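PDB 5FOC: leucyl-trna synthetase from Plasmodium falciparum, which probably charges tRNA(Leu) with leucine at the expense of ATP and is represented here by its editing domain, the part expected to deacylate mischarged tRNA. Local coordinates for residues I11-S16 / Y134-T139. The protein carries 2 engineered substitutions. Sequence-based numbering, arbitrary orientation.
Sequences IKIFVS and YGQNYT
Gln136 NE2, which also touches Ile13 CD1, gives a hydrogen bond to Tyr138 O at 2.8 Å, with an N-H...O angle of 159°. The acceptor lies almost in the amide plane of Gln136, whereas the donor sits above the Tyr138 carbonyl plane. The bond ties the side chain of Gln136, in the loop before strand 138-141, to the first residue of that strand, and the amide of Gln136 lies beside Ile13 of strand 7-15, in the same mixed beta-sheet of the editing domain. The two strands do not pair directly: the nearest CA atoms, those of Ile13 and Thr139, are 8.2 Å apart and no hydrogen bond crosses. Strands 227-229 and 238-242 link them through the sheet. The contact is made by the side chains of Ile13, Gln136 and Thr139, all three buried. With CG anti to the backbone N (chi1 -172°) and an extended chain beyond, Gln136 carries its amide to Ile13, where NE2 is 3.9 Å from CD1. Thr139 meets Ile13 tip to tip, and its hydroxyl is satisfied by Thr228 OG1. On Ile13 both branches serve: CD1 lies 4.0 Å from Thr139 CG2, while CG2 approaches Thr139 OG1 to 3.6 Å.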
loop_
_atom_site.group_PDB
_atom_site.type_symbol
_atom_site.label_atom_id
_atom_site.label_comp_id
_atom_site.label_asym_id
_atom_site.label_seq_id
_atom_site.Cartn_x
_atom_site.Cartn_y
_atom_site.Cartn_z
ATOM N N ILE A 11 6.638 -1.743 1.274
ATOM C CA ILE A 11 6.325 -2.458 2.515
ATOM C C ILE A 11 5.210 -3.438 2.191
ATOM O O ILE A 11 4.263 -3.094 1.506
ATOM C CB ILE A 11 5.931 -1.455 3.612
ATOM C CG1 ILE A 11 7.141 -0.517 3.915
ATOM C CG2 ILE A 11 5.485 -2.162 4.893
ATOM C CD1 ILE A 11 6.861 0.597 4.889
ATOM N N LYS A 12 5.378 -4.670 2.718
ATOM C CA LYS A 12 4.338 -5.706 2.586
ATOM C C LYS A 12 3.171 -5.385 3.496
ATOM O O LYS A 12 3.339 -5.342 4.686
ATOM C CB LYS A 12 4.898 -7.067 2.885
ATOM C CG LYS A 12 5.839 -7.572 1.799
ATOM C CD LYS A 12 6.577 -8.801 2.213
ATOM C CE LYS A 12 7.535 -9.352 1.188
ATOM N NZ LYS A 12 8.252 -10.490 1.778
ATOM N N ILE A 13 2.054 -5.065 2.890
ATOM C CA ILE A 13 0.850 -4.711 3.621
ATOM C C ILE A 13 -0.116 -5.906 3.468
ATOM O O ILE A 13 -0.770 -6.076 2.470
ATOM C CB ILE A 13 0.229 -3.369 3.136
ATOM C CG1 ILE A 13 1.175 -2.200 3.408
ATOM C CG2 ILE A 13 -1.092 -3.087 3.822
ATOM C CD1 ILE A 13 0.699 -0.876 2.839
ATOM N N PHE A 14 -0.201 -6.704 4.537
ATOM C CA PHE A 14 -0.941 -7.949 4.473
ATOM C C PHE A 14 -2.425 -7.652 4.729
ATOM O O PHE A 14 -2.772 -6.739 5.480
ATOM C CB PHE A 14 -0.460 -8.876 5.606
ATOM C CG PHE A 14 0.984 -9.311 5.466
ATOM C CD1 PHE A 14 1.327 -10.395 4.677
ATOM C CD2 PHE A 14 1.985 -8.623 6.116
ATOM C CE1 PHE A 14 2.659 -10.752 4.520
ATOM C CE2 PHE A 14 3.324 -8.989 5.970
ATOM C CZ PHE A 14 3.660 -10.038 5.162
ATOM N N VAL A 15 -3.269 -8.415 4.047
ATOM C CA VAL A 15 -4.717 -8.395 4.298
ATOM C C VAL A 15 -5.088 -9.316 5.480
ATOM O O VAL A 15 -4.675 -10.456 5.523
ATOM C CB VAL A 15 -5.465 -8.842 3.028
ATOM C CG1 VAL A 15 -6.951 -9.105 3.269
ATOM C CG2 VAL A 15 -5.252 -7.820 1.894
ATOM N N SER A 16 -5.816 -8.728 6.432
ATOM C CA SER A 16 -6.317 -9.449 7.634
ATOM C C SER A 16 -7.438 -10.428 7.263
ATOM O O SER A 16 -7.328 -11.599 7.563
ATOM C CB SER A 16 -6.803 -8.451 8.720
ATOM O OG SER A 16 -5.861 -7.414 8.974
ATOM N N TYR A 134 6.367 2.381 11.663
ATOM C CA TYR A 134 5.729 1.978 13.001
ATOM C C TYR A 134 4.461 2.766 13.245
ATOM O O TYR A 134 3.520 2.211 13.922
ATOM C CB TYR A 134 6.717 2.207 14.134
ATOM C CG TYR A 134 6.256 1.948 15.543
ATOM C CD1 TYR A 134 6.123 0.644 15.978
ATOM C CD2 TYR A 134 6.089 2.967 16.432
ATOM C CE1 TYR A 134 5.767 0.367 17.303
ATOM C CE2 TYR A 134 5.713 2.719 17.763
ATOM C CZ TYR A 134 5.591 1.409 18.164
ATOM O OH TYR A 134 5.236 1.120 19.439
ATOM N N GLY A 135 4.374 4.016 12.798
ATOM C CA GLY A 135 3.206 4.867 13.002
ATOM C C GLY A 135 2.058 4.701 12.037
ATOM O O GLY A 135 1.148 5.497 12.065
ATOM N N GLN A 136 2.133 3.738 11.120
ATOM C CA GLN A 136 1.126 3.590 10.093
ATOM C C GLN A 136 -0.248 3.303 10.747
ATOM O O GLN A 136 -0.305 2.373 11.552
ATOM C CB GLN A 136 1.467 2.463 9.127
ATOM C CG GLN A 136 0.542 2.428 7.941
ATOM C CD GLN A 136 0.819 1.350 6.937
ATOM O OE1 GLN A 136 1.851 0.693 6.994
ATOM N NE2 GLN A 136 -0.149 1.089 6.055
ATOM N N ASN A 137 -1.228 4.105 10.418
ATOM C CA ASN A 137 -2.626 3.890 10.961
ATOM C C ASN A 137 -3.656 3.474 9.943
ATOM O O ASN A 137 -4.727 2.925 10.293
ATOM C CB ASN A 137 -3.059 5.055 11.862
ATOM C CG ASN A 137 -3.023 6.414 11.214
ATOM O OD1 ASN A 137 -2.215 6.644 10.268
ATOM N ND2 ASN A 137 -3.789 7.355 11.732
ATOM N N TYR A 138 -3.399 3.685 8.653
ATOM C CA TYR A 138 -4.246 3.321 7.565
ATOM C C TYR A 138 -3.395 2.971 6.346
ATOM O O TYR A 138 -2.143 3.077 6.420
ATOM C CB TYR A 138 -5.254 4.429 7.200
ATOM C CG TYR A 138 -6.210 4.684 8.310
ATOM C CD1 TYR A 138 -7.306 3.864 8.422
ATOM C CD2 TYR A 138 -6.003 5.654 9.265
ATOM C CE1 TYR A 138 -8.200 4.051 9.459
ATOM C CE2 TYR A 138 -6.911 5.877 10.298
ATOM C CZ TYR A 138 -8.003 5.013 10.403
ATOM O OH TYR A 138 -8.888 5.210 11.494
ATOM N N THR A 139 -4.058 2.477 5.326
ATOM C CA THR A 139 -3.445 2.236 4.021
ATOM C C THR A 139 -4.257 3.001 2.998
ATOM O O THR A 139 -5.449 2.883 2.903
ATOM C CB THR A 139 -3.453 0.711 3.711
ATOM O OG1 THR A 139 -2.623 0.035 4.656
ATOM C CG2 THR A 139 -3.036 0.440 2.268
#